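Local structure of takeout-like protein 1 (Epiphyas postvittana, 3E8T) at residues F47-D50 / Q55-L58; L104-T109 / L175-Q180. The protein binds ubiquinone-8 along an internal tunnel and probably serves as a carrier of hydrophobic ligands in the insect. All coordinates share one frame; numbering follows the deposited sequence. Where two conformers were deposited one is given.

How the interactions relate
Interaction 1 (47-50 with 55-58) closes first along the chain, within the hairpin of strands 42-51 and 54-77; interaction 2 (104-109 with 175-180) opens later and reaches across 66 residues, from strand 106-111 to helix 168-180. Their centres lie 16 Å apart on the same side of the chain's centre, and their nearest atoms stay about 6 Å from each other without touching. Both reach the same curled antiparallel sheet, where strand 82-100 pairs with 54-77 as well as with 106-111. They stand near the same end of the ubiquinone-8: interaction 1 lines its isoprenoid tail directly, and the Phe177 side chain of interaction 2 stays about 8 Å from the ligand, although Ile108 and Leu178 of its segments touch it.

Interaction 1: residues F47-D50 / Q55-L58; sequences FAFD and QFTL. With UQ8 (Ubiquinone-8), chain B.
Phe49 and Phe56 face each other as a hydrogen-bonded antiparallel pair, and their rings form the dense part of the contact. The planes are 26° apart but slid so far that they barely overlap; instead Phe56 CB sits over a face of the Phe49 ring, 3.7 Å from its centroid, a CH-pi contact. With CG of Phe56 anti to the backbone N (chi1 -177°) and CG of Phe49 between N and the carbonyl carbon (70°), Phe49 CE2 comes to 3.4 Å from Phe56 CD2. The ubiquinone tail packs against both rings: methyl C40 lies over one face of Phe56 and at the edge of Phe49, near its plane, while C45 is 3.4 Å from Phe56 CE1. Leu58 CD2 extends the apolar layer by touching Phe47 CE2 at 3.9 Å. Four nearly straight backbone bonds join the strands, among them Leu58 N to Phe47 O at 2.9 Å. The other face, with Ala48, Asp50, Gln55 and Thr57, is looser and more exposed. There Gln55 NE2 donates to Asp50 OD1 at 2.9 Å, the oxygen lying in the amide plane but the donor standing above the carboxylate plane. Ala48 CB meets Thr57 CG2, and Thr57 OG1 bonds to Thr98 OG1. Phe189 and Pro192 of helix 182-211 pack on Phe49. This antiparallel beta hairpin, through Phe49 and Phe56, walls the ubiquinone tunnel of a takeout protein.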
ATOM      1  N   PHE A  47      -2.321 -11.668  -8.344  1.00 13.99           N
ATOM      2  CA  PHE A  47      -2.261 -10.714  -9.434  1.00 14.95           C
ATOM      3  C   PHE A  47      -1.127 -11.039 -10.380  1.00 13.53           C
ATOM      4  O   PHE A  47      -0.243 -11.809 -10.052  1.00 12.97           O
ATOM      5  CB  PHE A  47      -2.235  -9.247  -8.983  1.00 15.84           C
ATOM      6  CG  PHE A  47      -0.966  -8.820  -8.291  1.00 15.73           C
ATOM      7  CD1 PHE A  47       0.043  -8.194  -8.978  1.00 18.09           C
ATOM      8  CD2 PHE A  47      -0.768  -9.022  -6.962  1.00 15.09           C
ATOM      9  CE1 PHE A  47       1.220  -7.840  -8.349  1.00 18.67           C
ATOM     10  CE2 PHE A  47       0.376  -8.653  -6.343  1.00 15.38           C
ATOM     11  CZ  PHE A  47       1.386  -8.054  -7.027  1.00 16.23           C
ATOM     12  N   ALA A  48      -1.200 -10.410 -11.538  1.00 13.95           N
ATOM     13  CA  ALA A  48      -0.188 -10.574 -12.552  1.00 13.66           C
ATOM     14  C   ALA A  48       0.005  -9.277 -13.299  1.00 12.90           C
ATOM     15  O   ALA A  48      -0.902  -8.418 -13.335  1.00 15.69           O
ATOM     16  CB  ALA A  48      -0.615 -11.646 -13.521  1.00 15.90           C
ATOM     17  N   PHE A  49       1.173  -9.113 -13.918  1.00 12.53           N
ATOM     18  CA  PHE A  49       1.384  -8.002 -14.825  1.00 12.61           C
ATOM     19  C   PHE A  49       2.349  -8.411 -15.933  1.00 12.81           C
ATOM     20  O   PHE A  49       3.075  -9.377 -15.805  1.00 13.22           O
ATOM     21  CB  PHE A  49       1.825  -6.713 -14.088  1.00 13.74           C
ATOM     22  CG  PHE A  49       3.219  -6.755 -13.506  1.00 12.88           C
ATOM     23  CD1 PHE A  49       4.335  -6.716 -14.323  1.00 12.72           C
ATOM     24  CD2 PHE A  49       3.432  -6.810 -12.156  1.00 14.64           C
ATOM     25  CE1 PHE A  49       5.582  -6.724 -13.805  1.00 14.05           C
ATOM     26  CE2 PHE A  49       4.720  -6.826 -11.620  1.00 15.02           C
ATOM     27  CZ  PHE A  49       5.772  -6.757 -12.435  1.00 13.92           C
ATOM     28  N   ASP A  50       2.254  -7.691 -17.038  1.00 13.23           N
ATOM     29  CA  ASP A  50       3.099  -7.873 -18.188  1.00 12.92           C
ATOM     30  C   ASP A  50       3.468  -6.444 -18.595  1.00 13.29           C
ATOM     31  O   ASP A  50       2.666  -5.730 -19.197  1.00 14.85           O
ATOM     32  CB  ASP A  50       2.357  -8.574 -19.299  1.00 15.63           C
ATOM     33  CG  ASP A  50       3.219  -8.894 -20.468  1.00 17.31           C
ATOM     34  OD1 ASP A  50       4.310  -8.348 -20.608  1.00 18.76           O
ATOM     35  OD2 ASP A  50       2.812  -9.737 -21.321  1.00 23.02           O
ATOM     36  N   GLN A  55       7.006 -10.556 -17.529  1.00 10.00           N
ATOM     37  CA  GLN A  55       5.779 -11.193 -17.121  1.00  9.70           C
ATOM     38  C   GLN A  55       5.920 -11.716 -15.702  1.00 10.23           C
ATOM     39  O   GLN A  55       6.801 -12.526 -15.439  1.00 12.00           O
ATOM     40  CB  GLN A  55       5.421 -12.336 -18.045  1.00 12.26           C
ATOM     41  CG  GLN A  55       5.091 -11.864 -19.455  1.00 14.56           C
ATOM     42  CD  GLN A  55       6.296 -11.629 -20.321  1.00 16.79           C
ATOM     43  OE1 GLN A  55       7.175 -12.460 -20.424  1.00 17.51           O
ATOM     44  NE2 GLN A  55       6.350 -10.445 -20.946  1.00 16.96           N
ATOM     45  N   PHE A  56       5.082 -11.226 -14.796  1.00 10.13           N
ATOM     46  CA  PHE A  56       5.197 -11.521 -13.379  1.00 10.10           C
ATOM     47  C   PHE A  56       3.856 -11.905 -12.800  1.00 10.53           C
ATOM     48  O   PHE A  56       2.843 -11.316 -13.161  1.00 13.36           O
ATOM     49  CB  PHE A  56       5.681 -10.253 -12.670  1.00 12.24           C
ATOM     50  CG  PHE A  56       5.921 -10.404 -11.197  1.00 13.26           C
ATOM     51  CD1 PHE A  56       7.099 -10.955 -10.718  1.00 14.58           C
ATOM     52  CD2 PHE A  56       4.938  -9.959 -10.287  1.00 14.36           C
ATOM     53  CE1 PHE A  56       7.279 -11.080  -9.270  1.00 15.60           C
ATOM     54  CE2 PHE A  56       5.141 -10.065  -8.913  1.00 15.95           C
ATOM     55  CZ  PHE A  56       6.295 -10.621  -8.457  1.00 15.83           C
ATOM     56  N   THR A  57       3.857 -12.890 -11.903  1.00  9.95           N
ATOM     57  CA  THR A  57       2.683 -13.221 -11.136  1.00 10.70           C
ATOM     58  C   THR A  57       3.062 -13.302  -9.660  1.00 10.56           C
ATOM     59  O   THR A  57       4.196 -13.681  -9.314  1.00 10.84           O
ATOM     60  CB  THR A  57       2.039 -14.533 -11.566  1.00 13.46           C
ATOM     61  OG1 THR A  57       2.862 -15.629 -11.206  1.00 16.75           O
ATOM     62  CG2 THR A  57       1.746 -14.566 -13.045  1.00 15.63           C
ATOM     63  N   LEU A  58       2.108 -12.961  -8.788  1.00 10.54           N
ATOM     64  CA  LEU A  58       2.284 -13.160  -7.362  1.00 11.28           C
ATOM     65  C   LEU A  58       1.013 -13.729  -6.776  1.00 12.17           C
ATOM     66  O   LEU A  58      -0.069 -13.125  -6.923  1.00 13.13           O
ATOM     67  CB  LEU A  58       2.653 -11.883  -6.643  1.00 11.76           C
ATOM     68  CG  LEU A  58       3.097 -12.032  -5.195  1.00 12.43           C
ATOM     69  CD1 LEU A  58       4.474 -12.680  -5.113  1.00 13.82           C
ATOM     70  CD2 LEU A  58       3.088 -10.682  -4.472  1.00 13.21           C
TER
HETATM   71  C45 UQ8 B 221      10.501 -10.711 -10.155  1.00 41.01           C
HETATM   72  C44 UQ8 B 221      11.102  -9.427 -10.732  1.00 39.34           C
HETATM   73  C46 UQ8 B 221      12.406  -9.762 -11.408  1.00 40.20           C
HETATM   74  C43 UQ8 B 221      11.311  -8.345  -9.689  1.00 39.20           C
HETATM   75  C42 UQ8 B 221      10.079  -8.195  -8.783  1.00 36.40           C
HETATM   76  C41 UQ8 B 221       8.939  -7.577  -9.580  1.00 33.97           C
HETATM   77  C39 UQ8 B 221       8.246  -6.509  -8.760  1.00 33.04           C
HETATM   78  C40 UQ8 B 221       6.747  -6.570  -8.474  1.00 37.10           C
HETATM   79  C38 UQ8 B 221       8.960  -5.426  -8.323  1.00 29.04           C
HETATM   80  C37 UQ8 B 221       8.437  -4.392  -7.560  1.00 27.70           C
HETATM   81  C36 UQ8 B 221       9.647  -3.604  -7.057  1.00 27.10           C
HETATM   82  C34 UQ8 B 221       9.281  -2.529  -6.051  1.00 26.04           C
HETATM   83  C35 UQ8 B 221      10.355  -1.923  -5.415  1.00 27.64           C
HETATM   84  C33 UQ8 B 221       7.951  -2.247  -5.745  1.00 24.02           C
HETATM   85  C32 UQ8 B 221       7.447  -1.279  -4.883  1.00 27.74           C
HETATM   86  C31 UQ8 B 221       6.057  -1.759  -4.385  1.00 25.98           C
HETATM   87  C29 UQ8 B 221       5.317  -0.716  -3.560  1.00 27.81           C
HETATM   88  C30 UQ8 B 221       5.281   0.775  -4.026  1.00 29.58           C
HETATM   89  C28 UQ8 B 221       4.674  -1.093  -2.386  1.00 30.30           C
HETATM   90  C27 UQ8 B 221       3.970  -0.239  -1.546  1.00 29.80           C
HETATM   91  C26 UQ8 B 221       2.824  -0.966  -0.828  1.00 29.70           C
HETATM   92  C24 UQ8 B 221       2.218  -0.080   0.266  1.00 29.29           C
HETATM   93  C25 UQ8 B 221       3.022   0.259   1.533  1.00 31.99           C
HETATM   94  C23 UQ8 B 221       0.945   0.422   0.103  1.00 28.86           C
HETATM   95  C22 UQ8 B 221       0.236   1.233   0.993  1.00 31.24           C
HETATM   96  C21 UQ8 B 221      -1.077   1.709   0.372  1.00 33.40           C
HETATM   97  C19 UQ8 B 221      -1.762   2.866   1.101  1.00 34.02           C
HETATM   98  C20 UQ8 B 221      -2.969   3.407   0.337  1.00 34.05           C
HETATM   99  C18 UQ8 B 221      -2.080   2.557   2.571  1.00 35.70           C
HETATM  100  C17 UQ8 B 221      -2.854   3.706   3.232  1.00 38.34           C
HETATM  101  C16 UQ8 B 221      -2.780   3.673   4.768  1.00 42.71           C
HETATM  102  C14 UQ8 B 221      -3.859   4.591   5.332  1.00 45.11           C
HETATM  103  C15 UQ8 B 221      -4.144   5.930   4.626  1.00 46.33           C
HETATM  104  C13 UQ8 B 221      -4.608   4.228   6.449  1.00 46.25           C
HETATM  105  C12 UQ8 B 221      -5.614   5.033   6.978  1.00 46.77           C
HETATM  106  C11 UQ8 B 221      -5.837   4.830   8.490  1.00 49.12           C
HETATM  107  C9  UQ8 B 221      -6.458   6.080   9.141  1.00 50.96           C
HETATM  108  C10 UQ8 B 221      -7.102   7.021   8.109  1.00 51.64           C
HETATM  109  C8  UQ8 B 221      -7.471   5.635  10.193  1.00 51.26           C
HETATM  110  C7  UQ8 B 221      -8.919   5.930   9.790  1.00 62.77           C
HETATM  111  C6  UQ8 B 221      -9.356   7.383  10.096  1.00 52.06           C
HETATM  112  C1  UQ8 B 221     -10.084   8.095   9.135  1.00 54.07           C
HETATM  113  C1M UQ8 B 221     -10.383   7.463   7.928  1.00 59.53           C
HETATM  114  C2  UQ8 B 221     -10.504   9.413   9.355  1.00 54.90           C
HETATM  115  O2  UQ8 B 221     -11.149  10.038   8.509  1.00 50.23           O
HETATM  116  C3  UQ8 B 221     -10.207  10.040  10.555  1.00 53.03           C
HETATM  117  O3  UQ8 B 221     -10.618  11.323  10.768  1.00 53.28           O
HETATM  118  C3M UQ8 B 221     -11.954  11.332  11.268  1.00 57.12           C
HETATM  119  C4  UQ8 B 221      -9.480   9.363  11.527  1.00 51.72           C
HETATM  120  O4  UQ8 B 221      -9.197   9.999  12.703  1.00 54.07           O
HETATM  121  C4M UQ8 B 221      -8.555  11.259  12.456  1.00 55.49           C
HETATM  122  C5  UQ8 B 221      -9.057   8.046  11.298  1.00 57.52           C
HETATM  123  O5  UQ8 B 221      -8.423   7.467  12.184  1.00 56.03           O

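Interaction 2: residues L104-T109 / L175-Q180; sequences LILPIT and LTFLNQ
Phe177 holds CG anti to its own N (chi1 178°), which carries the ring out from the helix toward the 104-109 segment, and Leu106 answers with CG anti to its carbonyl carbon (chi1 -72°) and an extended chi2, sending CD1 onto the ring. The two side chains arrive from opposite directions. Leu106 CD1 stands over one face, 3.7 Å from the ring centroid and 17° off the ring normal, a CH-pi contact. It is shifted toward the root of the ring, so its nearest ring atom is Phe177 CG at 3.6 Å, and it also lies 3.9 Å from Phe177 CB. The far end of the ring is met by two other residues. Leu104 CB lies near the ring plane at the edge, 4.1 Å from Phe177 CZ, and its CD1 is equally near that atom. Ile105 CG1 approaches the same CZ obliquely at 4.0 Å. One aromatic ring is thus held by three successive aliphatic residues, wholly by apolar contact, with Leu106 packed most closely and Ile105 exposed. Cutting Phe177 back to an alanine removes the face on which Leu106 CD1 rests and would probably open a gap between the helix and Leu104. Ile108, a residue of the ubiquinone pocket, belongs to the same segment as Leu106 and touches the ligand, as does Leu178, next to Phe177. Around this surface contact, Met174 of helix 168-180 also packs on Leu106, Leu104 leans on Gln184, Val185 and Glu188 of helix 182-211, and Leu178 touches Val185 as well as Phe158 and Leu160 of strand 155-160, so the loop leading into strand 106-111 packs against both helices.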
ATOM      1  N   LEU A 104      14.656  -5.504 -17.596  1.00 12.99           N
ATOM      2  CA  LEU A 104      15.521  -4.502 -18.204  1.00 14.61           C
ATOM      3  C   LEU A 104      16.323  -5.166 -19.325  1.00 16.00           C
ATOM      4  O   LEU A 104      15.725  -5.590 -20.342  1.00 24.23           O
ATOM      5  CB  LEU A 104      16.352  -3.790 -17.149  1.00 14.97           C
ATOM      6  CG  LEU A 104      15.616  -3.271 -15.896  1.00 18.39           C
ATOM      7  CD1 LEU A 104      16.590  -2.648 -14.858  1.00 17.45           C
ATOM      8  CD2 LEU A 104      14.420  -2.337 -16.177  1.00 22.00           C
ATOM      9  N   ILE A 105      17.608  -5.426 -19.175  1.00 14.08           N
ATOM     10  CA  ILE A 105      18.436  -5.998 -20.225  1.00 14.35           C
ATOM     11  C   ILE A 105      18.777  -7.460 -19.994  1.00 15.59           C
ATOM     12  O   ILE A 105      19.512  -8.019 -20.798  1.00 18.03           O
ATOM     13  CB  ILE A 105      19.748  -5.180 -20.355  1.00 16.02           C
ATOM     14  CG1 ILE A 105      20.603  -5.233 -19.100  1.00 15.65           C
ATOM     15  CG2 ILE A 105      19.460  -3.715 -20.780  1.00 20.28           C
ATOM     16  CD1 ILE A 105      21.997  -4.664 -19.277  1.00 17.79           C
ATOM     17  N   LEU A 106      18.264  -8.095 -18.934  1.00 14.13           N
ATOM     18  CA  LEU A 106      18.604  -9.510 -18.676  1.00 13.58           C
ATOM     19  C   LEU A 106      17.388 -10.417 -18.817  1.00 13.10           C
ATOM     20  O   LEU A 106      16.331 -10.127 -18.308  1.00 15.31           O
ATOM     21  CB  LEU A 106      19.114  -9.687 -17.260  1.00 17.06           C
ATOM     22  CG  LEU A 106      20.477  -9.177 -16.852  1.00 20.21           C
ATOM     23  CD1 LEU A 106      20.767  -9.699 -15.409  1.00 20.00           C
ATOM     24  CD2 LEU A 106      21.561  -9.618 -17.851  1.00 25.26           C
ATOM     25  N   PRO A 107      17.546 -11.555 -19.455  1.00 11.80           N
ATOM     26  CA  PRO A 107      16.469 -12.530 -19.451  1.00 11.18           C
ATOM     27  C   PRO A 107      16.187 -13.034 -18.030  1.00 10.88           C
ATOM     28  O   PRO A 107      17.138 -13.137 -17.224  1.00 11.32           O
ATOM     29  CB  PRO A 107      16.992 -13.645 -20.352  1.00 12.86           C
ATOM     30  CG  PRO A 107      18.190 -13.099 -21.005  1.00 19.90           C
ATOM     31  CD  PRO A 107      18.717 -11.972 -20.216  1.00 14.16           C
ATOM     32  N   ILE A 108      14.944 -13.432 -17.788  1.00 10.24           N
ATOM     33  CA  ILE A 108      14.594 -13.994 -16.477  1.00 10.27           C
ATOM     34  C   ILE A 108      13.644 -15.134 -16.650  1.00 10.18           C
ATOM     35  O   ILE A 108      12.746 -15.094 -17.469  1.00 10.69           O
ATOM     36  CB  ILE A 108      14.028 -12.903 -15.507  1.00 10.91           C
ATOM     37  CG1 ILE A 108      13.945 -13.418 -14.077  1.00 11.67           C
ATOM     38  CG2 ILE A 108      12.677 -12.346 -16.031  1.00 12.11           C
ATOM     39  CD1 ILE A 108      13.754 -12.332 -13.055  1.00 13.48           C
ATOM     40  N   THR A 109      13.829 -16.143 -15.789  1.00 10.17           N
ATOM     41  CA  THR A 109      12.769 -17.108 -15.520  0.50  9.95           C
ATOM     42  C   THR A 109      12.867 -17.454 -14.035  1.00  9.96           C
ATOM     43  O   THR A 109      13.944 -17.497 -13.461  1.00 10.80           O
ATOM     44  CB  THR A 109      12.839 -18.415 -16.318  0.50 12.46           C
ATOM     45  OG1 THR A 109      14.076 -19.092 -16.029  0.50 11.46           O
ATOM     46  CG2 THR A 109      12.592 -18.207 -17.821  0.50 12.78           C
ATOM     47  N   LEU A 175      20.180 -11.556  -8.849  1.00 11.49           N
ATOM     48  CA  LEU A 175      19.860 -10.897  -7.593  1.00 12.17           C
ATOM     49  C   LEU A 175      20.746  -9.702  -7.378  1.00 12.14           C
ATOM     50  O   LEU A 175      20.285  -8.668  -6.888  1.00 12.83           O
ATOM     51  CB  LEU A 175      19.905 -11.906  -6.459  1.00 13.42           C
ATOM     52  CG  LEU A 175      18.813 -13.000  -6.516  1.00 15.45           C
ATOM     53  CD1 LEU A 175      19.065 -14.049  -5.432  1.00 19.44           C
ATOM     54  CD2 LEU A 175      17.416 -12.415  -6.432  1.00 17.71           C
ATOM     55  N   THR A 176      22.013  -9.817  -7.746  1.00 13.35           N
ATOM     56  CA  THR A 176      22.927  -8.692  -7.694  1.00 13.62           C
ATOM     57  C   THR A 176      22.422  -7.544  -8.602  1.00 12.45           C
ATOM     58  O   THR A 176      22.440  -6.378  -8.223  1.00 13.60           O
ATOM     59  CB  THR A 176      24.319  -9.123  -8.108  1.00 17.31           C
ATOM     60  OG1 THR A 176      24.804 -10.147  -7.203  1.00 20.33           O
ATOM     61  CG2 THR A 176      25.266  -7.937  -8.184  1.00 18.95           C
ATOM     62  N   PHE A 177      22.042  -7.885  -9.804  1.00 11.49           N
ATOM     63  CA  PHE A 177      21.506  -6.930 -10.777  1.00 10.64           C
ATOM     64  C   PHE A 177      20.284  -6.209 -10.224  1.00 10.89           C
ATOM     65  O   PHE A 177      20.183  -4.992 -10.375  1.00 11.31           O
ATOM     66  CB  PHE A 177      21.194  -7.704 -12.059  1.00 11.09           C
ATOM     67  CG  PHE A 177      20.585  -6.897 -13.167  1.00 11.02           C
ATOM     68  CD1 PHE A 177      21.387  -6.192 -14.018  1.00 13.93           C
ATOM     69  CD2 PHE A 177      19.244  -6.909 -13.418  1.00 11.91           C
ATOM     70  CE1 PHE A 177      20.843  -5.532 -15.059  1.00 15.32           C
ATOM     71  CE2 PHE A 177      18.721  -6.256 -14.449  1.00 12.29           C
ATOM     72  CZ  PHE A 177      19.507  -5.556 -15.269  1.00 12.95           C
ATOM     73  N   LEU A 178      19.349  -6.937  -9.649  1.00 10.04           N
ATOM     74  CA  LEU A 178      18.183  -6.301  -9.123  1.00 10.53           C
ATOM     75  C   LEU A 178      18.494  -5.318  -8.008  1.00 10.68           C
ATOM     76  O   LEU A 178      17.975  -4.186  -7.968  1.00 11.53           O
ATOM     77  CB  LEU A 178      17.163  -7.331  -8.676  1.00 10.57           C
ATOM     78  CG  LEU A 178      16.588  -8.172  -9.789  1.00 11.24           C
ATOM     79  CD1 LEU A 178      15.733  -9.339  -9.202  1.00 12.56           C
ATOM     80  CD2 LEU A 178      15.780  -7.323 -10.767  1.00 15.41           C
ATOM     81  N   ASN A 179      19.365  -5.743  -7.087  1.00 10.73           N
ATOM     82  CA  ASN A 179      19.689  -4.876  -5.999  1.00 11.12           C
ATOM     83  C   ASN A 179      20.468  -3.665  -6.466  1.00 12.69           C
ATOM     84  O   ASN A 179      20.305  -2.574  -5.915  1.00 15.37           O
ATOM     85  CB  ASN A 179      20.456  -5.626  -4.950  1.00 12.41           C
ATOM     86  CG  ASN A 179      19.607  -6.473  -4.108  1.00 13.40           C
ATOM     87  OD1 ASN A 179      18.411  -6.567  -4.241  1.00 14.40           O
ATOM     88  ND2 ASN A 179      20.235  -6.963  -3.069  1.00 20.90           N
ATOM     89  N   GLN A 180      21.314  -3.819  -7.479  1.00 12.00           N
ATOM     90  CA  GLN A 180      22.046  -2.653  -7.997  1.00 14.05           C
ATOM     91  C   GLN A 180      21.142  -1.647  -8.683  1.00 13.26           C
ATOM     92  O   GLN A 180      21.389  -0.431  -8.628  1.00 16.39           O
ATOM     93  CB  GLN A 180      23.046  -3.156  -8.986  1.00 17.59           C
ATOM     94  CG  GLN A 180      24.161  -3.782  -8.211  1.00 23.42           C
ATOM     95  CD  GLN A 180      25.289  -4.224  -9.056  1.00 27.64           C
ATOM     96  OE1 GLN A 180      25.140  -4.461 -10.277  1.00 32.22           O
ATOM     97  NE2 GLN A 180      26.461  -4.356  -8.424  1.00 32.01           N
TER